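Local atomic coordinates of arsenate reductase (ArsC) (Archaeoglobus fulgidus, PDB entry 1Y1L), a protein that probably reduces arsenate to arsenite as part of arsenic detoxification, using the fold of the low-molecular-weight protein tyrosine phosphatases. Residues A[18-23]-A[27-32]; A[13-18]-A[42-47]. All coordinates share one frame; numbering follows the deposited sequence.

Contact 1 of 2, residues A[18-23]-A[27-32]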
ATOM      1  N   ALA A  18      -4.568  21.210 -16.045  1.00 32.64           N
ATOM      2  CA  ALA A  18      -4.677  22.540 -16.643  1.00 39.08           C
ATOM      3  C   ALA A  18      -4.156  23.664 -15.750  1.00 42.54           C
ATOM      4  O   ALA A  18      -3.516  24.599 -16.236  1.00 46.93           O
ATOM      5  CB  ALA A  18      -6.116  22.808 -17.048  1.00 38.14           C
ATOM      6  N   LEU A  19      -4.471  23.601 -14.463  1.00 39.38           N
ATOM      7  CA  LEU A  19      -4.014  24.611 -13.523  1.00 36.44           C
ATOM      8  C   LEU A  19      -2.504  24.535 -13.302  1.00 36.59           C
ATOM      9  O   LEU A  19      -1.820  25.559 -13.139  1.00 37.78           O
ATOM     10  CB  LEU A  19      -4.739  24.431 -12.204  1.00 30.04           C
ATOM     11  CG  LEU A  19      -6.196  24.831 -12.315  1.00 29.32           C
ATOM     12  CD1 LEU A  19      -6.934  24.261 -11.149  1.00 37.37           C
ATOM     13  CD2 LEU A  19      -6.322  26.342 -12.336  1.00 32.16           C
ATOM     14  N   PHE A  20      -2.011  23.305 -13.223  1.00 34.82           N
ATOM     15  CA  PHE A  20      -0.596  23.049 -13.031  1.00 31.63           C
ATOM     16  C   PHE A  20       0.165  23.722 -14.168  1.00 30.16           C
ATOM     17  O   PHE A  20       1.005  24.596 -13.942  1.00 30.32           O
ATOM     18  CB  PHE A  20      -0.339  21.534 -13.052  1.00 28.28           C
ATOM     19  CG  PHE A  20       1.051  21.157 -12.683  1.00 17.79           C
ATOM     20  CD1 PHE A  20       1.374  20.877 -11.371  1.00 20.89           C
ATOM     21  CD2 PHE A  20       2.044  21.151 -13.629  1.00 12.08           C
ATOM     22  CE1 PHE A  20       2.668  20.600 -11.008  1.00 22.21           C
ATOM     23  CE2 PHE A  20       3.337  20.878 -13.284  1.00 23.50           C
ATOM     24  CZ  PHE A  20       3.657  20.602 -11.966  1.00 28.67           C
ATOM     25  N   ASN A  21      -0.161  23.313 -15.389  1.00 28.49           N
ATOM     26  CA  ASN A  21       0.466  23.832 -16.592  1.00 36.81           C
ATOM     27  C   ASN A  21       0.470  25.359 -16.691  1.00 45.60           C
ATOM     28  O   ASN A  21       1.391  25.953 -17.255  1.00 49.21           O
ATOM     29  CB  ASN A  21      -0.214  23.243 -17.824  1.00 31.31           C
ATOM     30  CG  ASN A  21       0.058  21.775 -17.992  1.00 26.28           C
ATOM     31  OD1 ASN A  21      -0.722  21.045 -18.606  1.00 26.43           O
ATOM     32  ND2 ASN A  21       1.193  21.333 -17.483  1.00 23.98           N
ATOM     33  N   ALA A  22      -0.587  25.995 -16.203  1.00 50.62           N
ATOM     34  CA  ALA A  22      -0.670  27.451 -16.243  1.00 51.12           C
ATOM     35  C   ALA A  22       0.191  28.090 -15.150  1.00 49.29           C
ATOM     36  O   ALA A  22       0.366  29.306 -15.126  1.00 50.52           O
ATOM     37  CB  ALA A  22      -2.118  27.896 -16.097  1.00 55.16           C
ATOM     38  N   MET A  23       0.726  27.275 -14.248  1.00 45.80           N
ATOM     39  CA  MET A  23       1.541  27.792 -13.163  1.00 43.69           C
ATOM     40  C   MET A  23       2.986  27.337 -13.195  1.00 47.39           C
ATOM     41  O   MET A  23       3.864  28.045 -12.710  1.00 50.93           O
ATOM     42  CB  MET A  23       0.919  27.424 -11.827  1.00 42.71           C
ATOM     43  CG  MET A  23      -0.467  27.989 -11.648  1.00 40.14           C
ATOM     44  SD  MET A  23      -1.039  27.801  -9.979  1.00 43.73           S
ATOM     45  CE  MET A  23      -2.231  26.537 -10.214  1.00 45.75           C
ATOM     46  N   TRP A  27       8.206  22.269 -15.394  1.00 43.29           N
ATOM     47  CA  TRP A  27       7.443  21.025 -15.329  1.00 46.14           C
ATOM     48  C   TRP A  27       6.174  21.095 -16.159  1.00 46.85           C
ATOM     49  O   TRP A  27       5.578  22.159 -16.329  1.00 50.95           O
ATOM     50  CB  TRP A  27       7.004  20.724 -13.908  1.00 44.67           C
ATOM     51  CG  TRP A  27       8.037  20.189 -13.019  1.00 45.53           C
ATOM     52  CD1 TRP A  27       9.095  20.864 -12.493  1.00 40.41           C
ATOM     53  CD2 TRP A  27       8.036  18.900 -12.413  1.00 44.09           C
ATOM     54  NE1 TRP A  27       9.737  20.082 -11.574  1.00 41.22           N
ATOM     55  CE2 TRP A  27       9.107  18.868 -11.506  1.00 42.88           C
ATOM     56  CE3 TRP A  27       7.221  17.767 -12.541  1.00 44.65           C
ATOM     57  CZ2 TRP A  27       9.389  17.746 -10.723  1.00 40.58           C
ATOM     58  CZ3 TRP A  27       7.500  16.654 -11.765  1.00 35.69           C
ATOM     59  CH2 TRP A  27       8.574  16.652 -10.867  1.00 36.68           C
ATOM     60  N   LYS A  28       5.748  19.941 -16.641  1.00 42.87           N
ATOM     61  CA  LYS A  28       4.534  19.854 -17.413  1.00 40.75           C
ATOM     62  C   LYS A  28       3.643  18.868 -16.670  1.00 38.72           C
ATOM     63  O   LYS A  28       4.055  18.318 -15.648  1.00 39.20           O
ATOM     64  CB  LYS A  28       4.832  19.393 -18.839  1.00 41.32           C
ATOM     65  CG  LYS A  28       5.447  20.482 -19.710  1.00 43.44           C
ATOM     66  CD  LYS A  28       5.745  19.996 -21.129  1.00 52.46           C
ATOM     67  CE  LYS A  28       6.426  21.084 -21.955  1.00 47.35           C
ATOM     68  NZ  LYS A  28       6.949  20.574 -23.257  1.00 55.58           N
ATOM     69  N   ALA A  29       2.430  18.642 -17.167  1.00 34.84           N
ATOM     70  CA  ALA A  29       1.510  17.737 -16.502  1.00 32.43           C
ATOM     71  C   ALA A  29       0.618  16.977 -17.454  1.00 32.58           C
ATOM     72  O   ALA A  29       0.372  17.402 -18.576  1.00 42.34           O
ATOM     73  CB  ALA A  29       0.660  18.501 -15.501  1.00 24.79           C
ATOM     74  N   GLU A  30       0.169  15.819 -17.002  1.00 30.38           N
ATOM     75  CA  GLU A  30      -0.731  14.974 -17.759  1.00 28.83           C
ATOM     76  C   GLU A  30      -1.670  14.377 -16.719  1.00 28.98           C
ATOM     77  O   GLU A  30      -1.460  14.549 -15.509  1.00 30.53           O
ATOM     78  CB  GLU A  30       0.028  13.860 -18.485  1.00 34.51           C
ATOM     79  CG  GLU A  30       0.901  14.320 -19.634  1.00 43.39           C
ATOM     80  CD  GLU A  30       1.198  13.197 -20.618  1.00 59.59           C
ATOM     81  OE1 GLU A  30       0.493  13.091 -21.645  1.00 66.99           O
ATOM     82  OE2 GLU A  30       2.124  12.401 -20.363  1.00 64.30           O
ATOM     83  N   SER A  31      -2.700  13.680 -17.182  1.00 23.22           N
ATOM     84  CA  SER A  31      -3.656  13.063 -16.278  1.00 22.97           C
ATOM     85  C   SER A  31      -4.083  11.693 -16.782  1.00 26.23           C
ATOM     86  O   SER A  31      -3.919  11.389 -17.965  1.00 30.91           O
ATOM     87  CB  SER A  31      -4.882  13.977 -16.092  1.00 24.60           C
ATOM     88  OG  SER A  31      -5.454  14.395 -17.329  1.00 31.18           O
ATOM     89  N   ALA A  32      -4.542  10.837 -15.870  1.00 26.44           N
ATOM     90  CA  ALA A  32      -5.022   9.503 -16.240  1.00 28.31           C
ATOM     91  C   ALA A  32      -6.028   8.996 -15.209  1.00 31.58           C
ATOM     92  O   ALA A  32      -6.114   9.542 -14.102  1.00 34.96           O
ATOM     93  CB  ALA A  32      -3.874   8.538 -16.357  1.00 25.44           C
TER
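Asn21, on helix 12-21, and Lys28, just ahead of strand 29-33, come closest along the backbone, their CA atoms 5.7 Å apart where the chain turns back from the helix to enter the sheet. The main filling is the ring of Phe20. Its CG is anti to the backbone N (chi1 -172°), which swings the ring off the helix so that the CD2-CE2 side confronts residues 27-29. CD2 lies 3.5 Å from the methyl carbon CB of Ala29, which approaches the ring obliquely. Trp27 meets the same ring differently: its CB arrives at the edge, near the ring plane, 3.7 Å from CE2 of Phe20, while the indole leads away from the helix. Between these two apolar touches the carbonyl of Lys28 also reaches the ring, with O 3.6 Å from CE2 of Phe20. Asn21 adds to the patch beside the ring. With CG beside the backbone N (chi1 -69°), its amide is carried to the strand, and ND2 sits 3.5 Å from CB of Ala29, so the ring and the carboxamide both close on this methyl from the helix side. ND2 of Asn21 also lies near N of Ala29, but two donors make no hydrogen bond. The contact is held by packing, the apolar part of it Phe20 against Ala29 and Trp27 CB. It belongs to the beta-alpha-beta unit of strand 2-6, helix 12-21 and strand 29-33, whose strands are parallel neighbours. Trp27 NE1 makes a weak hydrogen bond to Glu124 of the second subunit. Behind the contact, Ala29 rests on Val2 and Phe4 of strand 2-6, while Phe20 meets the Phe4 ring and touches Val118 of helix 106-121, which joins helix 12-21 to that neighbouring helix.

Contact 2 of 2, residues A[13-18]-A[42-47]; sequences SVMAEA and ETVKRL
Met15 and Val44 join helix 12-21, into which the CX5RS motif that begins at Cys6, the phosphate-binding loop (P-loop) of low-molecular-weight phosphatases, runs at its first turn, to helix 42-49. The CA atoms of this pair are 7.1 Å apart, and the bridge between the helices is made wholly of aliphatic groups. Met15 does the reaching. Its CG stands beside the backbone N (chi1 -71°), the next bond is extended, and the chain bends at the thioether, which brings the terminal methyl across to the second helix. Two parts of the side chain make contact. Near its root, CG lies 3.6 Å from CG1 of Val44. At its end, CE lies 4.0 Å from CG2 of Val44, so both valine branches are engaged by one methionine that passes them obliquely. One helical turn further on, CD2 of Leu47 meets the same methyl, 4.1 Å from CE of Met15. CG1 of Val44 is anti to its backbone N (chi1 179°), which turns this branch to the methionine CG, with CG2 beside the methyl. The three touching residues are all buried and present no polar atom across the gap. Away from this face, Lys45 turns its side chain to Glu42 of the same helix, NZ lying 3.4 Å from OE2 in a salt bridge whose hydrogen bond is weak. Near the start of that helix, Asp41 accepts a hydrogen bond from the backbone N of Thr43, whose OG1 is hydrogen-bonded to Asp103. The apolar layer goes on beyond the pair: Ala11 of the P-loop packs on Val44, and helix 106-121 closes in with Leu111 against Met15 and Tyr107 against Leu47. Three helices thus meet around Met15, while Ala16 on helix 12-21 touches Phe4 of strand 2-6.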
ATOM      1  N   SER A  13      -9.011  15.355 -12.125  1.00 29.26           N
ATOM      2  CA  SER A  13      -7.796  14.956 -12.800  1.00 28.32           C
ATOM      3  C   SER A  13      -7.463  16.025 -13.805  1.00 26.99           C
ATOM      4  O   SER A  13      -6.381  16.607 -13.799  1.00 24.84           O
ATOM      5  CB  SER A  13      -8.060  13.646 -13.527  1.00 34.80           C
ATOM      6  OG  SER A  13      -8.947  12.836 -12.767  1.00 38.81           O
ATOM      7  N   VAL A  14      -8.456  16.326 -14.618  1.00 27.41           N
ATOM      8  CA  VAL A  14      -8.319  17.318 -15.659  1.00 32.41           C
ATOM      9  C   VAL A  14      -8.106  18.732 -15.137  1.00 28.44           C
ATOM     10  O   VAL A  14      -7.445  19.525 -15.787  1.00 29.53           O
ATOM     11  CB  VAL A  14      -9.552  17.317 -16.566  1.00 38.33           C
ATOM     12  CG1 VAL A  14      -9.334  18.262 -17.732  1.00 43.31           C
ATOM     13  CG2 VAL A  14      -9.860  15.894 -17.042  1.00 35.81           C
ATOM     14  N   MET A  15      -8.729  19.073 -14.018  1.00 25.63           N
ATOM     15  CA  MET A  15      -8.572  20.411 -13.475  1.00 25.46           C
ATOM     16  C   MET A  15      -7.139  20.646 -13.042  1.00 24.66           C
ATOM     17  O   MET A  15      -6.517  21.625 -13.460  1.00 28.69           O
ATOM     18  CB  MET A  15      -9.512  20.658 -12.285  1.00 31.14           C
ATOM     19  CG  MET A  15     -10.991  20.795 -12.646  1.00 31.69           C
ATOM     20  SD  MET A  15     -12.072  20.999 -11.197  1.00 43.30           S
ATOM     21  CE  MET A  15     -13.324  22.097 -11.816  1.00 46.80           C
ATOM     22  N   ALA A  16      -6.627  19.767 -12.182  1.00 22.15           N
ATOM     23  CA  ALA A  16      -5.266  19.892 -11.673  1.00 22.97           C
ATOM     24  C   ALA A  16      -4.241  20.038 -12.801  1.00 23.40           C
ATOM     25  O   ALA A  16      -3.317  20.856 -12.704  1.00 16.54           O
ATOM     26  CB  ALA A  16      -4.930  18.716 -10.795  1.00 19.44           C
ATOM     27  N   GLU A  17      -4.412  19.243 -13.859  1.00 26.09           N
ATOM     28  CA  GLU A  17      -3.518  19.294 -15.005  1.00 26.31           C
ATOM     29  C   GLU A  17      -3.431  20.707 -15.566  1.00 28.07           C
ATOM     30  O   GLU A  17      -2.373  21.330 -15.541  1.00 29.32           O
ATOM     31  CB  GLU A  17      -3.987  18.322 -16.083  1.00 19.14           C
ATOM     32  CG  GLU A  17      -3.265  18.458 -17.394  1.00 28.68           C
ATOM     33  CD  GLU A  17      -3.708  17.421 -18.425  1.00 41.86           C
ATOM     34  OE1 GLU A  17      -2.918  17.124 -19.356  1.00 48.33           O
ATOM     35  OE2 GLU A  17      -4.848  16.902 -18.318  1.00 45.32           O
ATOM     36  N   ALA A  18      -4.568  21.210 -16.045  1.00 32.64           N
ATOM     37  CA  ALA A  18      -4.677  22.540 -16.643  1.00 39.08           C
ATOM     38  C   ALA A  18      -4.156  23.664 -15.750  1.00 42.54           C
ATOM     39  O   ALA A  18      -3.516  24.599 -16.236  1.00 46.93           O
ATOM     40  CB  ALA A  18      -6.116  22.808 -17.048  1.00 38.14           C
ATOM     41  N   GLU A  42     -18.548  18.582 -18.488  1.00 51.17           N
ATOM     42  CA  GLU A  42     -18.941  19.820 -19.137  1.00 56.47           C
ATOM     43  C   GLU A  42     -18.850  20.995 -18.165  1.00 54.44           C
ATOM     44  O   GLU A  42     -18.597  22.128 -18.580  1.00 57.58           O
ATOM     45  CB  GLU A  42     -20.349  19.687 -19.711  1.00 60.44           C
ATOM     46  CG  GLU A  42     -20.517  18.494 -20.659  1.00 68.58           C
ATOM     47  CD  GLU A  42     -19.570  18.526 -21.867  1.00 71.72           C
ATOM     48  OE1 GLU A  42     -19.388  19.608 -22.471  1.00 66.46           O
ATOM     49  OE2 GLU A  42     -19.017  17.459 -22.221  1.00 74.12           O
ATOM     50  N   THR A  43     -19.054  20.728 -16.876  1.00 48.70           N
ATOM     51  CA  THR A  43     -18.969  21.778 -15.871  1.00 42.83           C
ATOM     52  C   THR A  43     -17.537  22.248 -15.777  1.00 44.78           C
ATOM     53  O   THR A  43     -17.262  23.442 -15.593  1.00 40.89           O
ATOM     54  CB  THR A  43     -19.355  21.265 -14.504  1.00 40.45           C
ATOM     55  OG1 THR A  43     -20.619  20.605 -14.600  1.00 39.42           O
ATOM     56  CG2 THR A  43     -19.457  22.417 -13.514  1.00 30.89           C
ATOM     57  N   VAL A  44     -16.633  21.277 -15.873  1.00 45.03           N
ATOM     58  CA  VAL A  44     -15.200  21.523 -15.795  1.00 44.09           C
ATOM     59  C   VAL A  44     -14.665  22.320 -16.967  1.00 42.75           C
ATOM     60  O   VAL A  44     -13.969  23.319 -16.772  1.00 47.72           O
ATOM     61  CB  VAL A  44     -14.407  20.212 -15.703  1.00 42.83           C
ATOM     62  CG1 VAL A  44     -12.915  20.509 -15.660  1.00 48.37           C
ATOM     63  CG2 VAL A  44     -14.812  19.456 -14.460  1.00 44.48           C
ATOM     64  N   LYS A  45     -14.942  21.847 -18.176  1.00 38.04           N
ATOM     65  CA  LYS A  45     -14.456  22.542 -19.354  1.00 42.68           C
ATOM     66  C   LYS A  45     -15.007  23.953 -19.424  1.00 41.38           C
ATOM     67  O   LYS A  45     -14.368  24.843 -19.987  1.00 45.33           O
ATOM     68  CB  LYS A  45     -14.757  21.758 -20.632  1.00 43.71           C
ATOM     69  CG  LYS A  45     -16.193  21.447 -20.873  1.00 42.54           C
ATOM     70  CD  LYS A  45     -16.371  20.750 -22.209  1.00 45.32           C
ATOM     71  CE  LYS A  45     -15.746  19.374 -22.208  1.00 42.44           C
ATOM     72  NZ  LYS A  45     -16.075  18.626 -23.450  1.00 47.29           N
ATOM     73  N   ARG A  46     -16.200  24.140 -18.859  1.00 38.64           N
ATOM     74  CA  ARG A  46     -16.853  25.439 -18.826  1.00 38.68           C
ATOM     75  C   ARG A  46     -16.086  26.271 -17.825  1.00 38.65           C
ATOM     76  O   ARG A  46     -15.668  27.384 -18.119  1.00 42.59           O
ATOM     77  CB  ARG A  46     -18.310  25.304 -18.364  1.00 39.59           C
ATOM     78  CG  ARG A  46     -18.980  26.639 -18.007  1.00 48.56           C
ATOM     79  CD  ARG A  46     -20.142  26.434 -17.054  1.00 57.90           C
ATOM     80  NE  ARG A  46     -20.524  27.667 -16.358  1.00 63.19           N
ATOM     81  CZ  ARG A  46     -21.004  27.715 -15.112  1.00 68.88           C
ATOM     82  NH1 ARG A  46     -21.326  28.882 -14.568  1.00 74.94           N
ATOM     83  NH2 ARG A  46     -21.156  26.604 -14.395  1.00 67.94           N
ATOM     84  N   LEU A  47     -15.926  25.717 -16.633  1.00 37.12           N
ATOM     85  CA  LEU A  47     -15.214  26.384 -15.555  1.00 36.30           C
ATOM     86  C   LEU A  47     -13.767  26.768 -15.903  1.00 38.06           C
ATOM     87  O   LEU A  47     -13.258  27.798 -15.450  1.00 35.32           O
ATOM     88  CB  LEU A  47     -15.259  25.501 -14.303  1.00 35.14           C
ATOM     89  CG  LEU A  47     -16.310  25.830 -13.233  1.00 30.19           C
ATOM     90  CD1 LEU A  47     -17.590  26.301 -13.848  1.00 30.07           C
ATOM     91  CD2 LEU A  47     -16.538  24.605 -12.373  1.00 35.75           C
TER

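How the contacts relate
Contacts 1 and 2 lie 11 Å apart between centres and use successive parts of helix 12-21, sharing Ala18. One joins its later residues to strand 29-33, the other its earlier residues to helix 42-49, the next element in the chain. Glu17 ties them directly: its OE2 is 2.8 Å from OG of Ser31, a probable hydrogen bond, linking the helix segment of contact 2 to the strand of contact 1. Contact 2 lies next to the P-loop: its Ser13 ends the motif and touches Cys6, and its Val44 touches Ala11. A bound cadmium ion lies about 11 Å from the Val44 side chain. A disulfide joins Cys77 and Cys82, in keeping with the oxidised form of the protein.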